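Diacylglycerol O-acyltransferase (Marinobacter hydrocarbonoclasticus, PDB 6CHJ) probably transfers the acyl group of an acyl-CoA to an alcohol acceptor, making wax esters or, from diacylglycerol, triacylglycerol. Local coordinates at residues R83-P88 with E116-E121. Residues are numbered along the deposited sequence; the frame is centred on the assembly and turned at random.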
loop_
_atom_site.group_PDB
_atom_site.type_symbol
_atom_site.label_atom_id
_atom_site.label_comp_id
_atom_site.label_asym_id
_atom_site.label_seq_id
_atom_site.Cartn_x
_atom_site.Cartn_y
_atom_site.Cartn_z
ATOM N N ARG B 83 2.611 6.134 11.784
ATOM C CA ARG B 83 1.994 7.062 10.849
ATOM C C ARG B 83 0.778 7.718 11.472
ATOM O O ARG B 83 -0.023 7.064 12.149
ATOM C CB ARG B 83 1.600 6.360 9.547
ATOM C CG ARG B 83 2.804 5.770 8.864
ATOM C CD ARG B 83 2.569 5.418 7.441
ATOM N NE ARG B 83 3.634 4.522 6.998
ATOM C CZ ARG B 83 3.524 3.702 5.965
ATOM N NH1 ARG B 83 2.393 3.677 5.277
ATOM N NH2 ARG B 83 4.527 2.901 5.629
ATOM N N PHE B 84 0.649 9.009 11.214
ATOM C CA PHE B 84 -0.423 9.848 11.707
ATOM C C PHE B 84 -1.266 10.220 10.499
ATOM O O PHE B 84 -0.779 10.888 9.578
ATOM C CB PHE B 84 0.147 11.082 12.408
ATOM C CG PHE B 84 -0.886 11.968 13.058
ATOM C CD1 PHE B 84 -2.109 11.456 13.483
ATOM C CD2 PHE B 84 -0.624 13.322 13.251
ATOM C CE1 PHE B 84 -3.053 12.278 14.077
ATOM C CE2 PHE B 84 -1.562 14.160 13.856
ATOM C CZ PHE B 84 -2.778 13.637 14.271
ATOM N N GLU B 85 -2.521 9.768 10.491
ATOM C CA GLU B 85 -3.413 9.971 9.365
ATOM C C GLU B 85 -4.765 10.412 9.897
ATOM O O GLU B 85 -5.022 10.394 11.106
ATOM C CB GLU B 85 -3.550 8.693 8.512
ATOM C CG GLU B 85 -2.390 8.433 7.551
ATOM C CD GLU B 85 -1.838 7.008 7.663
ATOM O OE1 GLU B 85 -2.319 6.241 8.524
ATOM O OE2 GLU B 85 -0.918 6.656 6.894
ATOM N N ALA B 86 -5.642 10.784 8.973
ATOM C CA ALA B 86 -6.886 11.435 9.313
ATOM C C ALA B 86 -7.977 10.923 8.395
ATOM O O ALA B 86 -7.720 10.577 7.236
ATOM C CB ALA B 86 -6.781 12.957 9.170
ATOM N N LEU B 87 -9.232 10.875 8.943
ATOM C CA LEU B 87 -10.300 10.396 8.091
ATOM C C LEU B 87 -10.875 11.551 7.286
ATOM O O LEU B 87 -10.899 12.684 7.755
ATOM C CB LEU B 87 -11.404 9.760 8.928
ATOM C CG LEU B 87 -11.065 8.448 9.638
ATOM C CD1 LEU B 87 -12.291 7.979 10.340
ATOM C CD2 LEU B 87 -10.541 7.372 8.665
ATOM N N PRO B 88 -11.341 11.306 6.072
ATOM C CA PRO B 88 -12.038 12.365 5.337
ATOM C C PRO B 88 -13.405 12.630 5.960
ATOM O O PRO B 88 -14.008 11.754 6.588
ATOM C CB PRO B 88 -12.176 11.781 3.928
ATOM C CG PRO B 88 -12.314 10.290 4.184
ATOM C CD PRO B 88 -11.487 9.984 5.427
ATOM N N GLU B 116 3.490 -1.896 10.996
ATOM C CA GLU B 116 3.086 -0.501 10.933
ATOM C C GLU B 116 2.050 -0.254 12.015
ATOM O O GLU B 116 1.219 -1.129 12.293
ATOM C CB GLU B 116 2.488 -0.133 9.580
ATOM C CG GLU B 116 3.449 -0.213 8.416
ATOM C CD GLU B 116 2.742 -0.317 7.073
ATOM O OE1 GLU B 116 1.565 0.100 6.954
ATOM O OE2 GLU B 116 3.370 -0.840 6.129
ATOM N N VAL B 117 2.096 0.930 12.617
ATOM C CA VAL B 117 1.015 1.429 13.462
ATOM C C VAL B 117 0.483 2.714 12.837
ATOM O O VAL B 117 1.253 3.635 12.539
ATOM C CB VAL B 117 1.475 1.685 14.908
ATOM C CG1 VAL B 117 0.302 2.127 15.752
ATOM C CG2 VAL B 117 2.155 0.460 15.491
ATOM N N HIS B 118 -0.831 2.778 12.658
ATOM C CA HIS B 118 -1.500 3.915 12.043
ATOM C C HIS B 118 -2.417 4.550 13.087
ATOM O O HIS B 118 -3.451 3.976 13.452
ATOM C CB HIS B 118 -2.284 3.468 10.807
ATOM C CG HIS B 118 -1.424 3.017 9.663
ATOM N ND1 HIS B 118 -1.447 3.632 8.427
ATOM C CD2 HIS B 118 -0.523 2.005 9.564
ATOM C CE1 HIS B 118 -0.592 3.026 7.621
ATOM N NE2 HIS B 118 -0.018 2.037 8.286
ATOM N N LEU B 119 -2.045 5.738 13.561
ATOM C CA LEU B 119 -2.902 6.528 14.430
ATOM C C LEU B 119 -3.796 7.409 13.563
ATOM O O LEU B 119 -3.306 8.282 12.837
ATOM C CB LEU B 119 -2.060 7.356 15.401
ATOM C CG LEU B 119 -2.736 8.415 16.283
ATOM C CD1 LEU B 119 -3.737 7.739 17.196
ATOM C CD2 LEU B 119 -1.689 9.223 17.093
ATOM N N ILE B 120 -5.105 7.194 13.658
ATOM C CA ILE B 120 -6.098 7.860 12.821
ATOM C C ILE B 120 -6.847 8.886 13.668
ATOM O O ILE B 120 -7.436 8.540 14.704
ATOM C CB ILE B 120 -7.083 6.853 12.202
ATOM C CG1 ILE B 120 -6.334 5.698 11.495
ATOM C CG2 ILE B 120 -8.054 7.571 11.263
ATOM C CD1 ILE B 120 -7.110 4.380 11.489
ATOM N N GLU B 121 -6.839 10.142 13.220
ATOM C CA GLU B 121 -7.605 11.242 13.787
ATOM C C GLU B 121 -8.763 11.545 12.846
ATOM O O GLU B 121 -8.972 10.856 11.845
ATOM C CB GLU B 121 -6.721 12.488 14.021
ATOM C CG GLU B 121 -6.447 13.357 12.765
ATOM C CD GLU B 121 -6.054 14.828 13.090
ATOM O OE1 GLU B 121 -5.572 15.100 14.210
ATOM O OE2 GLU B 121 -6.208 15.712 12.208
#
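The imidazole of His-118 lies with one face beneath CB of Arg-83 and is gripped through its two nitrogens by two carboxylates. His-118 ND1 donates to the syn lone pair of Glu-85 OE1 at 2.8 Å, with the oxygen tilted from the ring plane; the Glu-85 chain bends at chi2, which brings its carboxylate up to the imidazole. On the far side of the ring His-118 NE2 gives a straighter bond (N-H...O 164°, against 143° at ND1), also 2.8 Å, to the anti side of Glu-116 OE1. Arg-83, extended from CG to NE, runs alongside the histidine and lays its guanidinium over the Glu-116 carboxylate, the planes stacked 23° apart. Arg-83 NH2 stands 3.9 Å from Glu-116 OE2, a long salt bridge of charges alone, because the oxygen sits well out of the guanidinium plane; Arg-83 NE bonds to His-80 O. On the other face of the sheet, which carries Phe-84, Leu-119, Ala-86 and Glu-121, the CD1 edge of Phe-84 meets Leu-119 O at 3.5 Å, and the Glu-121 carboxylate stands nearly perpendicular to the phenyl ring while OE2 bonds to Thr-89 of the second subunit.

Parallel pairing holds the backbones: Glu-85 N reaches Leu-119 O at 2.9 Å, Glu-121 N returns to Glu-85 O, and Leu-87 N extends the ladder to Glu-121 O. Leu-87 CG also packs on Ile-120 CG2 (3.5 Å), and both side chains touch Phe-99 of helix 93-105, which links strands 82-86 and 115-121 in a beta-alpha-beta unit, strand 82-86 being outermost in the sheet within this chain. A leucine in place of His-118 would probably leave the carboxylates of Glu-85 and Glu-116 each without its imidazole N-H and freer to turn. Donating from both nitrogens to acids, the imidazole is plausibly protonated, although the guanidinium of Arg-83, with NH1 4.2 Å from His-118 NE2, would work against that.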